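Local structure of Thiosulfate:glutathione sulfurtransferase (Saccharomyces cerevisiae, 3D1P) at residues 25-28 with 29-33; 75-78 with 79-83; 87-90 with 91-94. The protein catalyses sulfur transfer from thiosulfate to glutathione, making S-sulfanylglutathione, a central intermediate of mitochondrial hydrogen sulfide metabolism. All coordinates share one frame; numbering follows the deposited sequence. Where two conformers were deposited one is given.

Contact 1: residues 25-28 with 29-33. With ACT (acetate ion), chain C.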
ATOM      1  N   TYR A  25       3.328  10.507  -3.878  1.00  4.90           N
ATOM      2  CA  TYR A  25       4.395  10.786  -2.930  1.00  4.36           C
ATOM      3  C   TYR A  25       5.753  10.362  -3.488  1.00  4.30           C
ATOM      4  O   TYR A  25       5.897   9.265  -4.047  1.00  4.70           O
ATOM      5  CB  TYR A  25       4.140  10.062  -1.629  1.00  4.48           C
ATOM      6  CG  TYR A  25       2.866  10.520  -0.936  1.00  4.25           C
ATOM      7  CD1 TYR A  25       2.683  11.847  -0.564  1.00  4.90           C
ATOM      8  CD2 TYR A  25       1.871   9.633  -0.632  1.00  5.20           C
ATOM      9  CE1 TYR A  25       1.537  12.265   0.108  1.00  5.78           C
ATOM     10  CE2 TYR A  25       0.715  10.045   0.075  1.00  5.38           C
ATOM     11  CZ  TYR A  25       0.553  11.367   0.423  1.00  5.83           C
ATOM     12  OH  TYR A  25      -0.534  11.811   1.123  1.00  7.58           O
ATOM     13  N   SER A  26       6.754  11.212  -3.294  1.00  4.64           N
ATOM     14  CA  SER A  26       8.154  10.899  -3.536  1.00  4.76           C
ATOM     15  C   SER A  26       8.751  10.098  -2.387  1.00  4.12           C
ATOM     16  O   SER A  26       8.155   9.945  -1.317  1.00  4.46           O
ATOM     17  CB  SER A  26       8.942  12.187  -3.645  1.00  5.25           C
ATOM     18  OG  SER A  26       8.947  12.820  -2.378  1.00  5.71           O
ATOM     19  N   PHE A  27       9.990   9.669  -2.560  1.00  4.20           N
ATOM     20  CA  PHE A  27      10.732   9.042  -1.459  1.00  4.85           C
ATOM     21  C   PHE A  27      10.744   9.920  -0.203  1.00  4.15           C
ATOM     22  O   PHE A  27      10.451   9.446   0.887  1.00  4.54           O
ATOM     23  CB  PHE A  27      12.177   8.761  -1.879  1.00  4.65           C
ATOM     24  CG  PHE A  27      12.978   8.197  -0.748  1.00  4.75           C
ATOM     25  CD1 PHE A  27      12.726   6.923  -0.255  1.00  5.63           C
ATOM     26  CD2 PHE A  27      14.004   8.936  -0.145  1.00  5.22           C
ATOM     27  CE1 PHE A  27      13.422   6.413   0.812  1.00  6.31           C
ATOM     28  CE2 PHE A  27      14.723   8.416   0.903  1.00  6.95           C
ATOM     29  CZ  PHE A  27      14.439   7.132   1.376  1.00  6.90           C
ATOM     30  N   GLU A  28      11.105  11.196  -0.350  1.00  4.46           N
ATOM     31  CA  GLU A  28      11.167  12.051   0.809  1.00  4.55           C
ATOM     32  C   GLU A  28       9.809  12.214   1.467  1.00  4.97           C
ATOM     33  O   GLU A  28       9.683  12.245   2.709  1.00  5.45           O
ATOM     34  CB  GLU A  28      11.789  13.403   0.458  1.00  5.35           C
ATOM     35  CG  GLU A  28      13.269  13.291   0.240  1.00  8.61           C
ATOM     36  CD  GLU A  28      14.078  13.082   1.564  1.00  7.80           C
ATOM     37  OE1 GLU A  28      13.683  13.699   2.529  1.00 10.36           O
ATOM     38  OE2 GLU A  28      15.103  12.376   1.489  1.00 10.99           O
ATOM     39  N   ASP A  29       8.743  12.303   0.656  1.00  4.63           N
ATOM     40  CA  ASP A  29       7.413  12.350   1.213  1.00  5.09           C
ATOM     41  C   ASP A  29       7.092  11.085   2.029  1.00  4.66           C
ATOM     42  O   ASP A  29       6.497  11.179   3.109  1.00  5.52           O
ATOM     43  CB  ASP A  29       6.380  12.447   0.096  1.00  5.73           C
ATOM     44  CG  ASP A  29       6.368  13.754  -0.691  1.00  5.96           C
ATOM     45  OD1 ASP A  29       6.792  14.801  -0.146  1.00  9.45           O
ATOM     46  OD2 ASP A  29       5.923  13.681  -1.870  1.00  6.58           O
HETATM   47  N   MSE A  30       7.478   9.924   1.483  1.00  4.52           N
HETATM   48  CA  MSE A  30       7.221   8.668   2.175  1.00  4.57           C
HETATM   49  C   MSE A  30       8.019   8.540   3.459  1.00  4.62           C
HETATM   50  O   MSE A  30       7.512   8.034   4.450  1.00  5.57           O
HETATM   51  CB  MSE A  30       7.480   7.487   1.248  1.00  4.62           C
HETATM   52  CG  MSE A  30       6.483   7.361   0.123  1.00  4.73           C
HETATM   53 SE   MSE A  30       4.667   7.111   0.689  0.90  5.90          SE
HETATM   54  CE  MSE A  30       4.873   5.416   1.405  1.00 10.68           C
ATOM     55  N   LYS A  31       9.280   8.927   3.443  0.50  5.40           N
ATOM     56  CA  LYS A  31      10.080   8.893   4.639  0.50  5.89           C
ATOM     57  C   LYS A  31       9.328   9.618   5.759  0.50  6.75           C
ATOM     58  O   LYS A  31       9.230   9.151   6.907  0.50  7.74           O
ATOM     59  CB  LYS A  31      11.405   9.603   4.403  0.50  6.99           C
ATOM     60  CG  LYS A  31      12.534   8.718   4.112  0.50  8.51           C
ATOM     61  CD  LYS A  31      13.868   9.370   4.510  0.50  8.35           C
ATOM     62  CE  LYS A  31      14.053  10.701   3.824  0.50  8.20           C
ATOM     63  NZ  LYS A  31      15.505  11.139   3.784  0.50  7.82           N
ATOM     64  N   ARG A  32       8.753  11.068   5.359  0.80  5.55           N
ATOM     65  CA  ARG A  32       7.989  11.845   6.299  0.80  7.17           C
ATOM     66  C   ARG A  32       6.785  11.093   6.815  0.80  6.23           C
ATOM     67  O   ARG A  32       6.538  10.992   8.020  0.80  7.14           O
ATOM     68  CB  ARG A  32       7.605  13.185   5.690  0.80  8.36           C
ATOM     69  CG  ARG A  32       8.789  14.135   5.647  0.80 11.35           C
ATOM     70  CD  ARG A  32       8.402  15.502   5.090  0.80 15.69           C
ATOM     71  NE  ARG A  32       8.299  15.411   3.640  0.80 22.23           N
ATOM     72  CZ  ARG A  32       9.026  16.085   2.749  0.80 21.88           C
ATOM     73  NH1 ARG A  32       8.830  15.864   1.437  0.80 19.62           N
ATOM     74  NH2 ARG A  32       9.914  16.992   3.140  0.80 24.64           N
ATOM     75  N   ILE A  33       6.056  10.477   5.899  1.00  5.62           N
ATOM     76  CA  ILE A  33       4.829   9.766   6.287  1.00  5.84           C
ATOM     77  C   ILE A  33       5.148   8.616   7.229  1.00  5.82           C
ATOM     78  O   ILE A  33       4.485   8.459   8.264  1.00  6.61           O
ATOM     79  CB  ILE A  33       4.085   9.309   5.033  1.00  6.44           C
ATOM     80  CG1 ILE A  33       3.515  10.528   4.339  1.00  7.28           C
ATOM     81  CG2 ILE A  33       3.006   8.291   5.356  1.00  8.16           C
ATOM     82  CD1 ILE A  33       3.076  10.274   2.886  1.00  8.84           C
TER
HETATM   83  C   ACT C 202      10.947  15.872  -2.998  1.00 12.34           C
HETATM   84  O   ACT C 202       9.897  15.340  -2.513  1.00 18.50           O
HETATM   85  OXT ACT C 202      11.977  15.150  -3.030  1.00 22.75           O
HETATM   86  CH3 ACT C 202      10.919  17.250  -3.487  1.00 17.60           C

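Contact 2: residues 75-78 with 79-83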
ATOM      1  N   ASP A  75     -15.980  -7.661   0.614  1.00 11.38           N
ATOM      2  CA  ASP A  75     -16.551  -7.214   1.889  1.00 12.23           C
ATOM      3  C   ASP A  75     -15.606  -7.584   3.045  1.00 12.37           C
ATOM      4  O   ASP A  75     -14.671  -8.378   2.860  1.00 11.95           O
ATOM      5  CB  ASP A  75     -17.947  -7.770   2.085  1.00 13.44           C
ATOM      6  CG  ASP A  75     -17.946  -9.226   2.426  1.00 14.52           C
ATOM      7  OD1 ASP A  75     -17.293  -9.662   3.399  1.00 16.72           O
ATOM      8  OD2 ASP A  75     -18.667  -9.988   1.748  1.00 19.77           O
ATOM      9  N   PRO A  76     -15.784  -6.975   4.231  1.00 12.93           N
ATOM     10  CA  PRO A  76     -14.820  -7.196   5.301  1.00 12.29           C
ATOM     11  C   PRO A  76     -14.602  -8.643   5.701  1.00 11.45           C
ATOM     12  O   PRO A  76     -13.490  -9.019   5.937  1.00 11.34           O
ATOM     13  CB  PRO A  76     -15.352  -6.353   6.474  1.00 14.68           C
ATOM     14  CG  PRO A  76     -16.169  -5.287   5.805  1.00 16.39           C
ATOM     15  CD  PRO A  76     -16.802  -5.990   4.618  1.00 14.93           C
ATOM     16  N   LEU A  77     -15.651  -9.439   5.808  1.00 10.97           N
ATOM     17  CA  LEU A  77     -15.495 -10.817   6.240  0.50 10.50           C
ATOM     18  C   LEU A  77     -14.726 -11.632   5.192  1.00  9.42           C
ATOM     19  O   LEU A  77     -13.796 -12.383   5.513  1.00 10.45           O
ATOM     20  CB  LEU A  77     -16.865 -11.413   6.549  0.50 10.23           C
ATOM     21  CG  LEU A  77     -16.854 -12.846   7.060  0.50 10.33           C
ATOM     22  CD1 LEU A  77     -16.356 -12.936   8.494  0.50 14.10           C
ATOM     23  CD2 LEU A  77     -18.279 -13.437   6.955  0.50 11.65           C
ATOM     24  N   GLU A  78     -15.093 -11.459   3.938  1.00  9.30           N
ATOM     25  CA  GLU A  78     -14.451 -12.187   2.864  1.00  8.89           C
ATOM     26  C   GLU A  78     -13.008 -11.715   2.650  1.00  7.55           C
ATOM     27  O   GLU A  78     -12.129 -12.533   2.364  1.00  8.67           O
ATOM     28  CB  GLU A  78     -15.264 -12.046   1.560  1.00  9.48           C
ATOM     29  CG  GLU A  78     -14.741 -12.850   0.376  1.00  9.79           C
ATOM     30  CD  GLU A  78     -14.885 -14.371   0.507  1.00 10.38           C
ATOM     31  OE1 GLU A  78     -15.484 -14.856   1.488  1.00 11.33           O
ATOM     32  OE2 GLU A  78     -14.416 -15.060  -0.389  1.00 13.54           O
ATOM     33  N   PHE A  79     -12.761 -10.415   2.845  1.00  7.74           N
ATOM     34  CA  PHE A  79     -11.401  -9.909   2.762  1.00  7.31           C
ATOM     35  C   PHE A  79     -10.502 -10.660   3.758  1.00  7.50           C
ATOM     36  O   PHE A  79      -9.416 -11.116   3.422  1.00  7.68           O
ATOM     37  CB  PHE A  79     -11.403  -8.412   3.047  1.00  7.67           C
ATOM     38  CG  PHE A  79     -10.052  -7.737   2.841  1.00  7.10           C
ATOM     39  CD1 PHE A  79      -9.819  -6.968   1.740  1.00  7.29           C
ATOM     40  CD2 PHE A  79      -9.052  -7.875   3.790  1.00  6.60           C
ATOM     41  CE1 PHE A  79      -8.588  -6.337   1.553  1.00  7.50           C
ATOM     42  CE2 PHE A  79      -7.815  -7.252   3.592  1.00  7.36           C
ATOM     43  CZ  PHE A  79      -7.597  -6.480   2.472  1.00  6.66           C
ATOM     44  N   GLU A  80     -10.930 -10.754   5.013  0.90  8.14           N
ATOM     45  CA  GLU A  80     -10.083 -11.408   5.976  0.90  8.94           C
ATOM     46  C   GLU A  80      -9.928 -12.892   5.656  0.90  8.49           C
ATOM     47  O   GLU A  80      -8.830 -13.443   5.811  0.90  9.26           O
ATOM     48  CB  GLU A  80     -10.581 -11.166   7.389  0.90 10.94           C
ATOM     49  CG  GLU A  80      -9.606 -11.581   8.458  0.90 12.87           C
ATOM     50  CD  GLU A  80      -9.658 -13.031   8.846  0.90 14.79           C
ATOM     51  OE1 GLU A  80     -10.636 -13.721   8.499  0.90 15.76           O
ATOM     52  OE2 GLU A  80      -8.706 -13.499   9.504  0.90 19.69           O
ATOM     53  N   LYS A  81     -10.965 -13.558   5.140  1.00  8.78           N
ATOM     54  CA  LYS A  81     -10.782 -14.947   4.765  0.50  9.31           C
ATOM     55  C   LYS A  81      -9.763 -15.115   3.645  1.00  8.87           C
ATOM     56  O   LYS A  81      -8.978 -16.084   3.664  1.00 10.43           O
ATOM     57  CB  LYS A  81     -12.118 -15.562   4.380  0.50  9.93           C
ATOM     58  CG  LYS A  81     -13.049 -15.712   5.548  0.50 10.96           C
ATOM     59  CD  LYS A  81     -14.408 -16.156   5.031  0.50 10.36           C
ATOM     60  CE  LYS A  81     -15.390 -16.422   6.120  0.50 12.69           C
ATOM     61  NZ  LYS A  81     -16.757 -16.527   5.565  0.50 14.18           N
ATOM     62  N   GLN A  82      -9.789 -14.224   2.654  1.00  8.48           N
ATOM     63  CA  GLN A  82      -8.915 -14.364   1.526  1.00  9.68           C
ATOM     64  C   GLN A  82      -7.494 -13.887   1.803  1.00  9.17           C
ATOM     65  O   GLN A  82      -6.539 -14.498   1.328  1.00 11.34           O
ATOM     66  CB  GLN A  82      -9.519 -13.639   0.329  1.00  9.86           C
ATOM     67  CG  GLN A  82     -10.889 -14.289  -0.135  1.00 12.49           C
ATOM     68  CD  GLN A  82     -10.867 -15.798  -0.542  1.00 12.54           C
ATOM     69  OE1 GLN A  82      -9.866 -16.243  -1.055  1.00 15.24           O
ATOM     70  NE2 GLN A  82     -12.001 -16.561  -0.340  1.00 13.84           N
ATOM     71  N   ILE A  83      -7.358 -12.767   2.506  1.00  8.72           N
ATOM     72  CA  ILE A  83      -6.071 -12.112   2.685  1.00  9.26           C
ATOM     73  C   ILE A  83      -5.428 -12.459   4.009  1.00  9.94           C
ATOM     74  O   ILE A  83      -4.218 -12.445   4.100  1.00 13.92           O
ATOM     75  CB  ILE A  83      -6.242 -10.569   2.561  1.00  9.41           C
ATOM     76  CG1 ILE A  83      -7.015 -10.218   1.299  1.00  9.94           C
ATOM     77  CG2 ILE A  83      -4.888  -9.850   2.571  1.00 11.05           C
ATOM     78  CD1 ILE A  83      -6.424 -10.689  -0.004  1.00 12.33           C
TER
HETATM   79  O   HOH W   1     -13.273 -13.168   8.180  1.00 17.40           O
HETATM   80  O   HOH W   2     -17.157 -14.386   3.643  1.00 13.52           O

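Contact 3: residues 87-90 with 91-94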
ATOM      1  N   LYS A  87      -9.800  -6.035   6.686  1.00  7.88           N
ATOM      2  CA  LYS A  87      -9.960  -5.077   5.609  0.80  7.54           C
ATOM      3  C   LYS A  87      -9.694  -3.669   6.132  1.00  7.42           C
ATOM      4  O   LYS A  87     -10.246  -3.270   7.146  1.00  9.42           O
ATOM      5  CB  LYS A  87     -11.376  -5.151   5.062  0.80  8.13           C
ATOM      6  CG  LYS A  87     -11.569  -4.298   3.832  0.80  8.63           C
ATOM      7  CD  LYS A  87     -12.967  -4.425   3.229  0.80  9.77           C
ATOM      8  CE  LYS A  87     -13.174  -3.538   2.003  0.80 10.65           C
ATOM      9  NZ  LYS A  87     -14.586  -3.525   1.552  0.80 11.03           N
ATOM     10  N   PRO A  88      -8.837  -2.906   5.451  1.00  7.30           N
ATOM     11  CA  PRO A  88      -8.551  -1.566   5.943  1.00  7.45           C
ATOM     12  C   PRO A  88      -9.788  -0.702   6.062  1.00  7.42           C
ATOM     13  O   PRO A  88     -10.697  -0.748   5.217  1.00  7.76           O
ATOM     14  CB  PRO A  88      -7.581  -1.002   4.888  1.00  7.68           C
ATOM     15  CG  PRO A  88      -6.880  -2.207   4.396  1.00  7.88           C
ATOM     16  CD  PRO A  88      -7.955  -3.260   4.333  1.00  7.34           C
ATOM     17  N   ASP A  89      -9.772   0.151   7.064  1.00  7.78           N
ATOM     18  CA  ASP A  89     -10.849   1.122   7.300  1.00  8.01           C
ATOM     19  C   ASP A  89     -10.905   2.129   6.155  1.00  8.28           C
ATOM     20  O   ASP A  89      -9.916   2.813   5.886  1.00  8.32           O
ATOM     21  CB  ASP A  89     -10.494   1.800   8.627  1.00  8.92           C
ATOM     22  CG  ASP A  89     -11.435   2.885   9.067  1.00 10.72           C
ATOM     23  OD1 ASP A  89     -12.350   3.296   8.336  1.00 11.95           O
ATOM     24  OD2 ASP A  89     -11.235   3.319  10.222  1.00 14.30           O
ATOM     25  N   SER A  90     -12.083   2.258   5.514  1.00  9.48           N
ATOM     26  CA  SER A  90     -12.202   3.161   4.383  1.00 10.63           C
ATOM     27  C   SER A  90     -12.118   4.631   4.738  1.00  9.42           C
ATOM     28  O   SER A  90     -12.003   5.453   3.838  1.00 11.63           O
ATOM     29  CB  SER A  90     -13.395   2.867   3.546  1.00 12.89           C
ATOM     30  OG  SER A  90     -14.524   3.122   4.320  1.00 16.17           O
ATOM     31  N   ALA A  91     -12.175   4.974   6.013  1.00  8.51           N
ATOM     32  CA  ALA A  91     -12.011   6.352   6.435  1.00  9.11           C
ATOM     33  C   ALA A  91     -10.553   6.775   6.401  1.00  9.07           C
ATOM     34  O   ALA A  91     -10.280   7.966   6.502  1.00 11.24           O
ATOM     35  CB  ALA A  91     -12.553   6.545   7.871  1.00 11.22           C
ATOM     36  N   LYS A  92      -9.618   5.833   6.319  1.00  7.03           N
ATOM     37  CA  LYS A  92      -8.207   6.142   6.339  0.80  6.87           C
ATOM     38  C   LYS A  92      -7.706   6.480   4.948  1.00  6.20           C
ATOM     39  O   LYS A  92      -8.334   6.177   3.947  1.00  7.57           O
ATOM     40  CB  LYS A  92      -7.448   4.946   6.886  0.80  6.68           C
ATOM     41  CG  LYS A  92      -7.736   4.696   8.371  0.80  7.06           C
ATOM     42  CD  LYS A  92      -6.870   3.582   8.919  0.80  8.08           C
ATOM     43  CE  LYS A  92      -7.119   3.222  10.375  0.80  8.53           C
ATOM     44  NZ  LYS A  92      -6.171   2.179  10.830  0.80 11.35           N
ATOM     45  N   GLU A  93      -6.526   7.103   4.909  1.00  5.90           N
ATOM     46  CA  GLU A  93      -5.791   7.280   3.668  1.00  5.79           C
ATOM     47  C   GLU A  93      -4.999   5.997   3.381  1.00  5.43           C
ATOM     48  O   GLU A  93      -4.165   5.606   4.193  1.00  7.19           O
ATOM     49  CB  GLU A  93      -4.798   8.433   3.766  1.00  6.18           C
ATOM     50  CG  GLU A  93      -4.012   8.628   2.506  1.00  6.50           C
ATOM     51  CD  GLU A  93      -2.932   9.694   2.566  1.00  6.24           C
ATOM     52  OE1 GLU A  93      -2.684  10.270   3.630  1.00  9.44           O
ATOM     53  OE2 GLU A  93      -2.307   9.931   1.506  1.00  8.01           O
ATOM     54  N   LEU A  94      -5.263   5.362   2.251  1.00  5.30           N
ATOM     55  CA  LEU A  94      -4.525   4.171   1.843  1.00  4.81           C
ATOM     56  C   LEU A  94      -3.536   4.584   0.751  1.00  4.73           C
ATOM     57  O   LEU A  94      -3.943   5.189  -0.251  1.00  5.65           O
ATOM     58  CB  LEU A  94      -5.455   3.100   1.277  1.00  5.24           C
ATOM     59  CG  LEU A  94      -6.086   2.159   2.307  1.00  5.62           C
ATOM     60  CD1 LEU A  94      -6.961   2.905   3.357  1.00  7.25           C
ATOM     61  CD2 LEU A  94      -6.878   1.084   1.584  1.00  6.54           C
TER
HETATM   62  O   HOH W   3     -10.139   5.684   1.741  1.00  9.01           O

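Contact 1: residues 25-28 with 29-33
Ser26 OG is held by two partners: it accepts a hydrogen bond from Asp29 N at 3.1 Å and donates one to acetate O at 2.7 Å, the acetate probably coming from the crystallisation liquor. Its chi1 of 67° sets OG between the backbone N and the carbonyl carbon, within hydrogen-bonding range of Asp29 N. Asp29 reciprocates: its OD2 accepts from Ser26 N at 3.0 Å, with the donor above the carboxylate plane. This pair is a capping box, and a serine followed three residues later by an aspartate suits it: both chains are short and both can accept from N-H groups that lack a preceding turn. The other oxygen, Asp29 OD1, takes a salt bridge from Arg32 NH1 (2.8 Å) in one of the arginine's two conformers. On the outer side, one conformer of Lys31 runs beside Glu28; its NZ forms a salt bridge with Glu28 OE2 at 2.6 Å, on the syn side but tilted out of the plane, and its CG lies over one face of the Phe27 ring. Ile33 CD1 stands 3.5 Å from the centroid of the Tyr25 ring, only 4° off the normal, a CH-pi contact. Selenomethionine Met30 adds an oblique Met-aromatic contact, SE 4.9 Å from the Tyr25 ring centroid. Apolar Met30 and Ile33 suit the side of helix 27-36 that faces Ile95 of strand 93-97 and strand 41-45; Phe27 packs against Trp129 and His132, and Tyr25 adds a hydroxyl that reaches Glu93.

Contact 2: residues 75-78 with 79-83
The Glu78 carboxylate and the Gln82 amide, one turn apart, meet with their planes 41° from each other. Gln82 NE2 gives a hydrogen bond to Glu78 OE2 at 2.8 Å, arriving from above the carboxylate plane, well out of it, and bent to 140° at the hydrogen. Bends at chi2 in both chains fold the two ends together. A second flat group, the Phe79 ring, has Ile83 CG1 3.8 Å above the centre of one face; the ring also packs on Lys87 and Pro88 of the following loop. A phenylalanine suits this inner side, whereas the outer side carries mostly polar chains, with Leu77 among them. There, in one of its two conformers, Lys81 stays extended beyond CG and slants across Leu77, with NZ 3.7 Å from Leu77 CD2. Its charge lies too far from Glu78 OE1 for a salt bridge, and one water joins them instead, giving to Glu78 OE1 and accepting from Lys81 NZ. A second water donates to Leu77 O and, in one glutamate conformer, to Glu80 OE1. At the start, Asp75 OD1 accepts from Glu78 N at 2.9 Å, and Asp75 O from Phe79 N at 2.8 Å. An aspartate at the N-cap followed by a proline, which has no N-H to satisfy, is a classic opening for an alpha-helix; here it begins the short amphipathic helix 76-83 on the surface of the rhodanese domain.

Contact 3: residues 87-90 with 91-94
Ala91 N donates to Asp89 OD1 at 2.9 Å, approaching from above the carboxylate plane. This is an Asx turn; Asp89 CG lies anti to the backbone N (chi1 178°), which lets the short side chain swing forward to the amide two residues on. The methyl of Ala91 lies against the same oxygen, CB 3.3 Å from Asp89 OD1. Next, Lys92 N closes a type I beta turn on Asp89 O at 3.1 Å, the donor standing well above the carbonyl plane. The extended Lys92 chain, in one of its two conformers, crosses Asp89 at about a right angle, CG 4.0 Å from Asp89 CB, and carries NZ on to a weak hydrogen bond with Pro39 O. A water lies 2.8 Å from Ser90 O and 2.9 Å from Lys92 O. Leu94 turns back inward, its CD2 4.0 Å from Pro88 CB, apolar against apolar. The turn thus delivers the chain from the loop after helix 76-83 into strand 93-97, where Glu93 pairs with strand 41-45 on one side, its OE2 shared by Tyr25 OH and Ser120 OG, and Leu94 pairs with Ser120 of strand 119-121 on the other.

Contacts 1 and 2 both include the capped start of a helix, yet they lie on opposite sides of the chain's centre, their centres about 30 Å apart. Contact 1 is partly buried, and pairs an outer row of charges with an inner face of aromatic and aliphatic groups against the central sheet; contact 2 is a surface helix whose outer side relies on waters and one hydrogen bond from a side-chain amide rather than salt bridges. Contact 3, also at the surface, is a turn held mainly by backbone amides. It joins the others: residues 87-88 rest against helix 76-83 of contact 2, and its strand end reaches residues 25-28 of contact 1 through Glu93.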